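Side-chain contacts in cleavage stimulation factor 77 (Encephalitozoon cuniculi, PDB 2UY1), which probably takes part in the 3'-end processing of nuclear pre-mRNA as a helical-repeat scaffold, and may bind mRNA: residues L248-G253 and D444-L449; L288-L293 and F322-F327; E303-L308 and A326-Y331. All coordinates share one frame; numbering follows the deposited sequence.

Contact 1 of 3, residues L248-G253 and D444-L449; sequences LSLYYG and DSFNFL
Leu250 and Phe446 mark the closest backbone approach, their CA atoms 7.4 Å apart; residues 248-253 are helical throughout, whereas 444-449 takes in the end of helix 434-446 and then, from Asn447 on, an irregular chain. Nearly everything that touches does so around the Phe446 ring, and no hydrogen bond crosses between the segments. Leu250 CB sits over the middle of one face in a CH-pi contact, 3.8 Å from the ring centroid and only 6° off the normal. Its branch runs back past the ring, against the direction of the Phe446 side chain, to bring Leu250 CD1 within 3.8 Å of Phe446 CB. The far corner of the ring reaches the helix backbone itself: Phe446 CZ lies 3.4 Å from Tyr251 N, approached obliquely, and 3.9 Å from Tyr251 CB. HAT repeats, each a pair of antiparallel helices, stack into a superhelix in this family; here 190 residues separate the two segments, and the end of helix 434-446 packs back onto helix 247-255. Of the Tyr251 side chain little more than CB takes part, because CG stands anti to the backbone N (chi1 175°) and the phenol leads away from Phe446; its OH is hydrogen-bonded to Glu221 and Ser220. Phe247 meets the Phe446 ring edge-to-face, and Leu288 and Asn291 of helix 282-300 pack against Leu250.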
loop_
_atom_site.group_PDB
_atom_site.type_symbol
_atom_site.label_atom_id
_atom_site.label_comp_id
_atom_site.label_asym_id
_atom_site.label_seq_id
_atom_site.Cartn_x
_atom_site.Cartn_y
_atom_site.Cartn_z
ATOM N N LEU B 248 -18.075 14.855 -19.446
ATOM C CA LEU B 248 -19.434 15.261 -19.823
ATOM C C LEU B 248 -19.925 14.549 -21.052
ATOM O O LEU B 248 -21.118 14.361 -21.188
ATOM C CB LEU B 248 -19.557 16.803 -20.023
ATOM C CG LEU B 248 -19.880 17.702 -18.841
ATOM C CD1 LEU B 248 -20.116 19.114 -19.364
ATOM C CD2 LEU B 248 -21.095 17.287 -18.061
ATOM N N SER B 249 -19.014 14.140 -21.946
ATOM C CA SER B 249 -19.407 13.318 -23.108
ATOM C C SER B 249 -19.763 11.894 -22.725
ATOM O O SER B 249 -20.691 11.309 -23.310
ATOM C CB SER B 249 -18.331 13.346 -24.201
ATOM O OG SER B 249 -18.111 14.704 -24.647
ATOM N N LEU B 250 -19.013 11.325 -21.771
ATOM C CA LEU B 250 -19.305 9.995 -21.246
ATOM C C LEU B 250 -20.641 9.923 -20.510
ATOM O O LEU B 250 -21.419 8.955 -20.677
ATOM C CB LEU B 250 -18.140 9.485 -20.349
ATOM C CG LEU B 250 -16.751 9.290 -20.970
ATOM C CD1 LEU B 250 -15.852 8.474 -20.044
ATOM C CD2 LEU B 250 -16.812 8.590 -22.297
ATOM N N TYR B 251 -20.894 10.942 -19.683
ATOM C CA TYR B 251 -22.167 11.123 -19.032
ATOM C C TYR B 251 -23.332 11.379 -20.037
ATOM O O TYR B 251 -24.406 10.794 -19.959
ATOM C CB TYR B 251 -22.005 12.292 -18.085
ATOM C CG TYR B 251 -23.250 12.766 -17.355
ATOM C CD1 TYR B 251 -23.636 12.162 -16.133
ATOM C CD2 TYR B 251 -23.995 13.853 -17.818
ATOM C CE1 TYR B 251 -24.758 12.611 -15.422
ATOM C CE2 TYR B 251 -25.149 14.304 -17.077
ATOM C CZ TYR B 251 -25.500 13.683 -15.894
ATOM O OH TYR B 251 -26.596 14.116 -15.164
ATOM N N TYR B 252 -23.113 12.276 -20.976
ATOM C CA TYR B 252 -24.032 12.416 -22.137
ATOM C C TYR B 252 -24.301 11.073 -22.855
ATOM O O TYR B 252 -25.423 10.668 -22.980
ATOM C CB TYR B 252 -23.423 13.457 -23.106
ATOM C CG TYR B 252 -24.369 13.941 -24.235
ATOM C CD1 TYR B 252 -25.532 14.663 -23.946
ATOM C CD2 TYR B 252 -24.055 13.699 -25.582
ATOM C CE1 TYR B 252 -26.399 15.094 -24.998
ATOM C CE2 TYR B 252 -24.895 14.123 -26.631
ATOM C CZ TYR B 252 -26.064 14.821 -26.339
ATOM O OH TYR B 252 -26.894 15.269 -27.405
ATOM N N GLY B 253 -23.284 10.327 -23.257
ATOM C CA GLY B 253 -23.568 9.080 -23.970
ATOM C C GLY B 253 -24.430 8.154 -23.125
ATOM O O GLY B 253 -25.467 7.661 -23.564
ATOM N N ASP B 444 -15.534 8.165 -10.801
ATOM C CA ASP B 444 -14.768 6.965 -10.458
ATOM C C ASP B 444 -15.227 5.794 -11.282
ATOM O O ASP B 444 -14.472 4.876 -11.551
ATOM C CB ASP B 444 -14.919 6.631 -8.989
ATOM C CG ASP B 444 -14.240 7.624 -8.106
ATOM O OD1 ASP B 444 -13.349 8.414 -8.555
ATOM O OD2 ASP B 444 -14.637 7.643 -6.950
ATOM N N SER B 445 -16.505 5.805 -11.632
ATOM C CA SER B 445 -17.123 4.709 -12.371
ATOM C C SER B 445 -16.690 4.723 -13.843
ATOM O O SER B 445 -16.544 3.651 -14.431
ATOM C CB SER B 445 -18.633 4.852 -12.308
ATOM O OG SER B 445 -19.142 4.519 -11.017
ATOM N N PHE B 446 -16.564 5.908 -14.443
ATOM C CA PHE B 446 -16.133 6.007 -15.848
ATOM C C PHE B 446 -14.657 5.620 -15.910
ATOM O O PHE B 446 -14.225 5.025 -16.908
ATOM C CB PHE B 446 -16.242 7.419 -16.441
ATOM C CG PHE B 446 -17.654 7.943 -16.596
ATOM C CD1 PHE B 446 -18.644 7.202 -17.214
ATOM C CD2 PHE B 446 -17.974 9.228 -16.179
ATOM C CE1 PHE B 446 -19.963 7.684 -17.362
ATOM C CE2 PHE B 446 -19.283 9.741 -16.377
ATOM C CZ PHE B 446 -20.270 8.951 -16.951
ATOM N N ASN B 447 -13.895 5.976 -14.858
ATOM C CA ASN B 447 -12.433 5.624 -14.782
ATOM C C ASN B 447 -12.284 4.102 -14.538
ATOM O O ASN B 447 -13.158 3.536 -13.933
ATOM C CB ASN B 447 -11.702 6.472 -13.697
ATOM C CG ASN B 447 -11.582 7.934 -14.085
ATOM O OD1 ASN B 447 -11.584 8.260 -15.272
ATOM N ND2 ASN B 447 -11.504 8.839 -13.085
ATOM N N PHE B 448 -11.253 3.427 -15.065
ATOM C CA PHE B 448 -11.119 1.952 -14.909
ATOM C C PHE B 448 -9.710 1.669 -14.420
ATOM O O PHE B 448 -8.720 1.947 -15.115
ATOM C CB PHE B 448 -11.422 1.159 -16.206
ATOM C CG PHE B 448 -11.198 -0.362 -16.087
ATOM C CD1 PHE B 448 -12.012 -1.167 -15.246
ATOM C CD2 PHE B 448 -10.156 -0.991 -16.772
ATOM C CE1 PHE B 448 -11.817 -2.571 -15.149
ATOM C CE2 PHE B 448 -9.953 -2.363 -16.664
ATOM C CZ PHE B 448 -10.786 -3.163 -15.851
ATOM N N LEU B 449 -9.604 1.137 -13.213
ATOM C CA LEU B 449 -8.293 0.938 -12.621
ATOM C C LEU B 449 -7.502 2.270 -12.646
ATOM O O LEU B 449 -7.998 3.267 -12.152
ATOM C CB LEU B 449 -7.573 -0.184 -13.340
ATOM C CG LEU B 449 -8.378 -1.517 -13.258
ATOM C CD1 LEU B 449 -7.586 -2.603 -13.854
ATOM C CD2 LEU B 449 -8.693 -1.851 -11.800
#

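Contact 2 of 3, residues L288-L293 and F322-F327; sequences LRINHL and FIYCAF
Helix segments 288-293 and 322-327 run in nearly the same direction, their axes 22° from parallel and 10.4 Å apart at closest approach, with the CA atoms of Ile290 and Tyr324 nearest at 7.1 Å. Tyr324 supplies the main surface. A chi1 of 164° swings its ring to the side away from its own backbone N and lays it along Ile290, the two side chains passing in opposite directions. Ile290 CG2 rests over the centre of one ring face, a CH-pi contact 4.1 Å from the centroid, while Ile290 CG1 touches the root of the ring, 3.9 Å from Tyr324 CG. Leu293, about one turn further on, meets the ring obliquely through CB, 3.8 Å from Tyr324 CE2. Helix 302-311 lies between the two in the chain, and such near-parallel packing of every second helix is that of an alpha-alpha superhelix of the TPR and HAT kind. Leu293 also reaches past Tyr324 to the next residue: its CD1 lies 3.5 Å from Cys325 SG. At the phenol end, Tyr324 OH comes near Ile290 O, at 3.7 Å, without forming a hydrogen bond. Phe448 and Leu451, from the C-terminal loop, pack on Ile290; Phe305 of the intervening helix touches both Leu293 and Cys325.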
loop_
_atom_site.group_PDB
_atom_site.type_symbol
_atom_site.label_atom_id
_atom_site.label_comp_id
_atom_site.label_asym_id
_atom_site.label_seq_id
_atom_site.Cartn_x
_atom_site.Cartn_y
_atom_site.Cartn_z
ATOM N N LEU B 288 -12.567 5.289 -24.043
ATOM C CA LEU B 288 -13.778 5.389 -24.849
ATOM C C LEU B 288 -14.352 4.013 -25.143
ATOM O O LEU B 288 -15.557 3.810 -25.038
ATOM C CB LEU B 288 -13.491 6.096 -26.197
ATOM C CG LEU B 288 -13.311 7.593 -26.118
ATOM C CD1 LEU B 288 -12.728 8.055 -27.448
ATOM C CD2 LEU B 288 -14.653 8.202 -25.769
ATOM N N ARG B 289 -13.478 3.079 -25.510
ATOM C CA ARG B 289 -13.877 1.718 -25.814
ATOM C C ARG B 289 -14.543 1.020 -24.667
ATOM O O ARG B 289 -15.613 0.427 -24.810
ATOM C CB ARG B 289 -12.659 0.911 -26.223
ATOM C CG ARG B 289 -12.163 1.244 -27.598
ATOM C CD ARG B 289 -10.856 0.532 -27.872
ATOM N NE ARG B 289 -9.816 1.447 -28.331
ATOM C CZ ARG B 289 -9.146 1.341 -29.478
ATOM N NH1 ARG B 289 -9.406 0.353 -30.321
ATOM N NH2 ARG B 289 -8.209 2.236 -29.786
ATOM N N ILE B 290 -13.899 1.094 -23.506
ATOM C CA ILE B 290 -14.427 0.551 -22.296
ATOM C C ILE B 290 -15.830 1.158 -22.011
ATOM O O ILE B 290 -16.782 0.436 -21.751
ATOM C CB ILE B 290 -13.385 0.778 -21.121
ATOM C CG1 ILE B 290 -12.332 -0.327 -21.160
ATOM C CG2 ILE B 290 -14.127 0.892 -19.736
ATOM C CD1 ILE B 290 -11.035 0.053 -20.370
ATOM N N ASN B 291 -15.948 2.481 -22.102
ATOM C CA ASN B 291 -17.196 3.159 -21.795
ATOM C C ASN B 291 -18.320 2.945 -22.805
ATOM O O ASN B 291 -19.509 2.890 -22.441
ATOM C CB ASN B 291 -16.949 4.618 -21.393
ATOM C CG ASN B 291 -16.573 4.731 -19.858
ATOM O OD1 ASN B 291 -17.395 4.479 -18.992
ATOM N ND2 ASN B 291 -15.337 5.039 -19.578
ATOM N N HIS B 292 -17.893 2.662 -24.032
ATOM C CA HIS B 292 -18.755 2.365 -25.153
ATOM C C HIS B 292 -19.241 0.971 -24.961
ATOM O O HIS B 292 -20.443 0.749 -25.009
ATOM C CB HIS B 292 -17.979 2.535 -26.478
ATOM C CG HIS B 292 -18.805 2.319 -27.717
ATOM N ND1 HIS B 292 -18.429 2.206 -29.013
ATOM C CD2 HIS B 292 -20.185 2.262 -27.708
ATOM C CE1 HIS B 292 -19.581 2.075 -29.758
ATOM N NE2 HIS B 292 -20.624 2.107 -28.949
ATOM N N LEU B 293 -18.342 0.032 -24.629
ATOM C CA LEU B 293 -18.767 -1.332 -24.270
ATOM C C LEU B 293 -19.783 -1.352 -23.147
ATOM O O LEU B 293 -20.744 -2.142 -23.206
ATOM C CB LEU B 293 -17.572 -2.272 -23.896
ATOM C CG LEU B 293 -16.685 -2.740 -25.063
ATOM C CD1 LEU B 293 -15.363 -3.279 -24.511
ATOM C CD2 LEU B 293 -17.350 -3.788 -25.907
ATOM N N PHE B 322 -9.059 -5.415 -22.562
ATOM C CA PHE B 322 -9.110 -6.869 -22.402
ATOM C C PHE B 322 -9.407 -7.256 -20.968
ATOM O O PHE B 322 -10.126 -8.194 -20.753
ATOM C CB PHE B 322 -7.759 -7.497 -22.761
ATOM C CG PHE B 322 -7.384 -7.409 -24.235
ATOM C CD1 PHE B 322 -7.817 -8.370 -25.132
ATOM C CD2 PHE B 322 -6.580 -6.365 -24.699
ATOM C CE1 PHE B 322 -7.453 -8.310 -26.489
ATOM C CE2 PHE B 322 -6.197 -6.293 -26.054
ATOM C CZ PHE B 322 -6.621 -7.290 -26.942
ATOM N N ILE B 323 -8.738 -6.614 -20.000
ATOM C CA ILE B 323 -8.936 -6.849 -18.575
ATOM C C ILE B 323 -10.354 -6.460 -18.169
ATOM O O ILE B 323 -11.019 -7.168 -17.420
ATOM C CB ILE B 323 -7.943 -6.007 -17.720
ATOM C CG1 ILE B 323 -6.469 -6.271 -18.079
ATOM C CG2 ILE B 323 -8.234 -6.120 -16.208
ATOM C CD1 ILE B 323 -5.480 -5.302 -17.319
ATOM N N TYR B 324 -10.832 -5.311 -18.662
ATOM C CA TYR B 324 -12.227 -4.954 -18.422
ATOM C C TYR B 324 -13.219 -5.990 -18.959
ATOM O O TYR B 324 -14.177 -6.349 -18.269
ATOM C CB TYR B 324 -12.487 -3.586 -19.012
ATOM C CG TYR B 324 -13.928 -3.287 -19.174
ATOM C CD1 TYR B 324 -14.697 -2.783 -18.108
ATOM C CD2 TYR B 324 -14.545 -3.525 -20.405
ATOM C CE1 TYR B 324 -16.031 -2.549 -18.299
ATOM C CE2 TYR B 324 -15.864 -3.295 -20.603
ATOM C CZ TYR B 324 -16.603 -2.797 -19.576
ATOM O OH TYR B 324 -17.936 -2.562 -19.831
ATOM N N CYS B 325 -13.020 -6.472 -20.188
ATOM C CA CYS B 325 -13.959 -7.481 -20.779
ATOM C C CYS B 325 -13.927 -8.798 -20.059
ATOM O O CYS B 325 -14.943 -9.523 -20.042
ATOM C CB CYS B 325 -13.656 -7.776 -22.258
ATOM S SG CYS B 325 -14.128 -6.388 -23.335
ATOM N N ALA B 326 -12.740 -9.176 -19.573
ATOM C CA ALA B 326 -12.609 -10.449 -18.828
ATOM C C ALA B 326 -13.392 -10.376 -17.501
ATOM O O ALA B 326 -14.104 -11.338 -17.069
ATOM C CB ALA B 326 -11.148 -10.780 -18.601
ATOM N N PHE B 327 -13.301 -9.206 -16.874
ATOM C CA PHE B 327 -14.023 -8.965 -15.637
ATOM C C PHE B 327 -15.536 -8.885 -15.883
ATOM O O PHE B 327 -16.298 -9.317 -15.096
ATOM C CB PHE B 327 -13.624 -7.657 -14.997
ATOM C CG PHE B 327 -12.252 -7.620 -14.334
ATOM C CD1 PHE B 327 -11.529 -8.767 -14.000
ATOM C CD2 PHE B 327 -11.750 -6.365 -13.933
ATOM C CE1 PHE B 327 -10.301 -8.673 -13.334
ATOM C CE2 PHE B 327 -10.497 -6.261 -13.266
ATOM C CZ PHE B 327 -9.761 -7.411 -13.003
#

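Contact 3 of 3, residues E303-L308 and A326-Y331; sequences ELFRKL and AFIEYY
Arg306 grips Glu329 side-on in a two-bond salt bridge between the antiparallel helix segments 303-308 and 326-331, whose axes are 12.1 Å apart. Arg306 NE donates to Glu329 OE2 at 2.8 Å and Arg306 NH2 to Glu329 OE1 at 2.8 Å, with N-H...O angles of 161° and 153°. Each carboxylate oxygen uses its syn lone pair; the two groups meet edge to edge in nearly one plane, 16° apart, and the two bonds fix the rotation of both. The Arg306 chain is extended from CG to NE, whereas Glu329 bends at chi2 to meet it. The third nitrogen, Arg306 NH1, makes a weak bond to Glu303 OE1 at 3.4 Å, one turn back on its own helix, so two acidic side chains share the guanidinium. Beside the bridge, Ile328 CG2 lies over one face of the Phe305 ring, displaced toward its rim, and Phe305 CZ is 4.0 Å from Ile328 CB. Glu329 OE2 also lies near the ring edge, by Phe305 CE2. Thr338 and Ile342 of helix 337-349 pack on Glu329. The salt bridge is this protein's own addition to the antiparallel packing of successive helices that characterises TPR- and HAT-like folds.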
loop_
_atom_site.group_PDB
_atom_site.type_symbol
_atom_site.label_atom_id
_atom_site.label_comp_id
_atom_site.label_asym_id
_atom_site.label_seq_id
_atom_site.Cartn_x
_atom_site.Cartn_y
_atom_site.Cartn_z
ATOM N N GLU B 303 -24.924 -10.257 -25.486
ATOM C CA GLU B 303 -24.566 -10.636 -26.858
ATOM C C GLU B 303 -24.117 -9.432 -27.764
ATOM O O GLU B 303 -23.199 -9.589 -28.485
ATOM C CB GLU B 303 -25.573 -11.615 -27.494
ATOM C CG GLU B 303 -25.586 -13.033 -26.810
ATOM C CD GLU B 303 -24.676 -14.118 -27.460
ATOM O OE1 GLU B 303 -23.423 -13.972 -27.510
ATOM O OE2 GLU B 303 -25.232 -15.188 -27.880
ATOM N N LEU B 304 -24.689 -8.232 -27.645
ATOM C CA LEU B 304 -24.204 -7.060 -28.393
ATOM C C LEU B 304 -22.932 -6.398 -27.837
ATOM O O LEU B 304 -22.099 -5.862 -28.619
ATOM C CB LEU B 304 -25.322 -5.993 -28.578
ATOM C CG LEU B 304 -26.267 -6.162 -29.801
ATOM C CD1 LEU B 304 -27.437 -5.243 -29.739
ATOM C CD2 LEU B 304 -25.512 -5.950 -31.090
ATOM N N PHE B 305 -22.778 -6.410 -26.496
ATOM C CA PHE B 305 -21.444 -6.149 -25.826
ATOM C C PHE B 305 -20.352 -6.996 -26.518
ATOM O O PHE B 305 -19.312 -6.509 -26.895
ATOM C CB PHE B 305 -21.505 -6.460 -24.293
ATOM C CG PHE B 305 -20.152 -6.542 -23.613
ATOM C CD1 PHE B 305 -19.578 -5.418 -23.039
ATOM C CD2 PHE B 305 -19.475 -7.733 -23.552
ATOM C CE1 PHE B 305 -18.329 -5.472 -22.454
ATOM C CE2 PHE B 305 -18.232 -7.836 -22.931
ATOM C CZ PHE B 305 -17.654 -6.713 -22.394
ATOM N N ARG B 306 -20.672 -8.264 -26.697
ATOM C CA ARG B 306 -19.779 -9.271 -27.250
ATOM C C ARG B 306 -19.445 -9.047 -28.707
ATOM O O ARG B 306 -18.301 -9.204 -29.134
ATOM C CB ARG B 306 -20.428 -10.636 -27.065
ATOM C CG ARG B 306 -20.054 -11.224 -25.715
ATOM C CD ARG B 306 -20.667 -12.537 -25.538
ATOM N NE ARG B 306 -20.634 -12.930 -24.141
ATOM C CZ ARG B 306 -21.403 -13.867 -23.623
ATOM N NH1 ARG B 306 -22.293 -14.477 -24.369
ATOM N NH2 ARG B 306 -21.290 -14.178 -22.354
ATOM N N LYS B 307 -20.452 -8.627 -29.456
ATOM C CA LYS B 307 -20.272 -8.222 -30.845
ATOM C C LYS B 307 -19.464 -6.958 -30.995
ATOM O O LYS B 307 -18.636 -6.878 -31.896
ATOM C CB LYS B 307 -21.631 -8.043 -31.511
ATOM C CG LYS B 307 -21.615 -7.287 -32.824
ATOM C CD LYS B 307 -22.903 -7.589 -33.572
ATOM C CE LYS B 307 -22.745 -7.390 -35.094
ATOM N NZ LYS B 307 -23.083 -5.988 -35.406
ATOM N N LEU B 308 -19.692 -5.950 -30.163
ATOM C CA LEU B 308 -18.872 -4.712 -30.236
ATOM C C LEU B 308 -17.376 -4.947 -29.899
ATOM O O LEU B 308 -16.489 -4.344 -30.510
ATOM C CB LEU B 308 -19.453 -3.623 -29.332
ATOM C CG LEU B 308 -18.628 -2.332 -29.246
ATOM C CD1 LEU B 308 -18.541 -1.667 -30.599
ATOM C CD2 LEU B 308 -19.131 -1.320 -28.221
ATOM N N ALA B 326 -12.740 -9.176 -19.573
ATOM C CA ALA B 326 -12.609 -10.449 -18.828
ATOM C C ALA B 326 -13.392 -10.376 -17.501
ATOM O O ALA B 326 -14.104 -11.338 -17.069
ATOM C CB ALA B 326 -11.148 -10.780 -18.601
ATOM N N PHE B 327 -13.301 -9.206 -16.874
ATOM C CA PHE B 327 -14.023 -8.965 -15.637
ATOM C C PHE B 327 -15.536 -8.885 -15.883
ATOM O O PHE B 327 -16.298 -9.317 -15.096
ATOM C CB PHE B 327 -13.624 -7.657 -14.997
ATOM C CG PHE B 327 -12.252 -7.620 -14.334
ATOM C CD1 PHE B 327 -11.529 -8.767 -14.000
ATOM C CD2 PHE B 327 -11.750 -6.365 -13.933
ATOM C CE1 PHE B 327 -10.301 -8.673 -13.334
ATOM C CE2 PHE B 327 -10.497 -6.261 -13.266
ATOM C CZ PHE B 327 -9.761 -7.411 -13.003
ATOM N N ILE B 328 -15.993 -8.194 -16.906
ATOM C CA ILE B 328 -17.438 -8.292 -17.174
ATOM C C ILE B 328 -17.881 -9.764 -17.394
ATOM O O ILE B 328 -18.969 -10.117 -16.996
ATOM C CB ILE B 328 -17.834 -7.570 -18.449
ATOM C CG1 ILE B 328 -17.555 -6.054 -18.375
ATOM C CG2 ILE B 328 -19.272 -7.937 -18.800
ATOM C CD1 ILE B 328 -18.148 -5.345 -17.197
ATOM N N GLU B 329 -17.066 -10.564 -18.063
ATOM C CA GLU B 329 -17.529 -11.850 -18.492
ATOM C C GLU B 329 -17.575 -12.683 -17.260
ATOM O O GLU B 329 -18.527 -13.378 -17.051
ATOM C CB GLU B 329 -16.661 -12.506 -19.569
ATOM C CG GLU B 329 -16.849 -11.917 -20.948
ATOM C CD GLU B 329 -18.139 -12.405 -21.687
ATOM O OE1 GLU B 329 -18.871 -13.313 -21.232
ATOM O OE2 GLU B 329 -18.390 -11.861 -22.780
ATOM N N TYR B 330 -16.560 -12.571 -16.404
ATOM C CA TYR B 330 -16.607 -13.311 -15.117
ATOM C C TYR B 330 -17.828 -12.947 -14.218
ATOM O O TYR B 330 -18.593 -13.817 -13.851
ATOM C CB TYR B 330 -15.293 -13.197 -14.317
ATOM C CG TYR B 330 -15.382 -14.005 -13.059
ATOM C CD1 TYR B 330 -15.523 -15.397 -13.137
ATOM C CD2 TYR B 330 -15.429 -13.393 -11.800
ATOM C CE1 TYR B 330 -15.664 -16.193 -11.975
ATOM C CE2 TYR B 330 -15.564 -14.193 -10.613
ATOM C CZ TYR B 330 -15.694 -15.580 -10.743
ATOM O OH TYR B 330 -15.797 -16.400 -9.625
ATOM N N TYR B 331 -17.982 -11.662 -13.868
ATOM C CA TYR B 331 -19.045 -11.228 -12.928
ATOM C C TYR B 331 -20.465 -11.293 -13.509
ATOM O O TYR B 331 -21.403 -11.380 -12.772
ATOM C CB TYR B 331 -18.705 -9.831 -12.352
ATOM C CG TYR B 331 -17.487 -9.977 -11.505
ATOM C CD1 TYR B 331 -17.579 -10.560 -10.262
ATOM C CD2 TYR B 331 -16.222 -9.642 -11.991
ATOM C CE1 TYR B 331 -16.446 -10.798 -9.505
ATOM C CE2 TYR B 331 -15.073 -9.876 -11.235
ATOM C CZ TYR B 331 -15.205 -10.447 -9.984
ATOM O OH TYR B 331 -14.088 -10.723 -9.191
#

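How the contacts relate
Contacts 2 and 3 adjoin, their centres about 8 Å apart, and both use helix 319-333: Tyr324 and Cys325 meet helix 282-300, and Ile328 and Glu329 a little further along meet helix 302-311. Phe305 ties them together, its CZ 3.7 Å from Cys325 SG and its CE1 3.8 Å from Tyr324 CE2. Contact 1 closes a chain loop in which both others are nested; its centre is about 12 Å from that of contact 2 and about 18 Å from that of contact 3. Asn291 ND2 probably bonds to Phe446 O, at 2.9 Å, at the end of helix 434-446. Beyond it, Phe448 CZ reaches Tyr324 CA at 3.4 Å and Phe327 CD2 at 3.9 Å, joining the returning C-terminal chain to both later contacts.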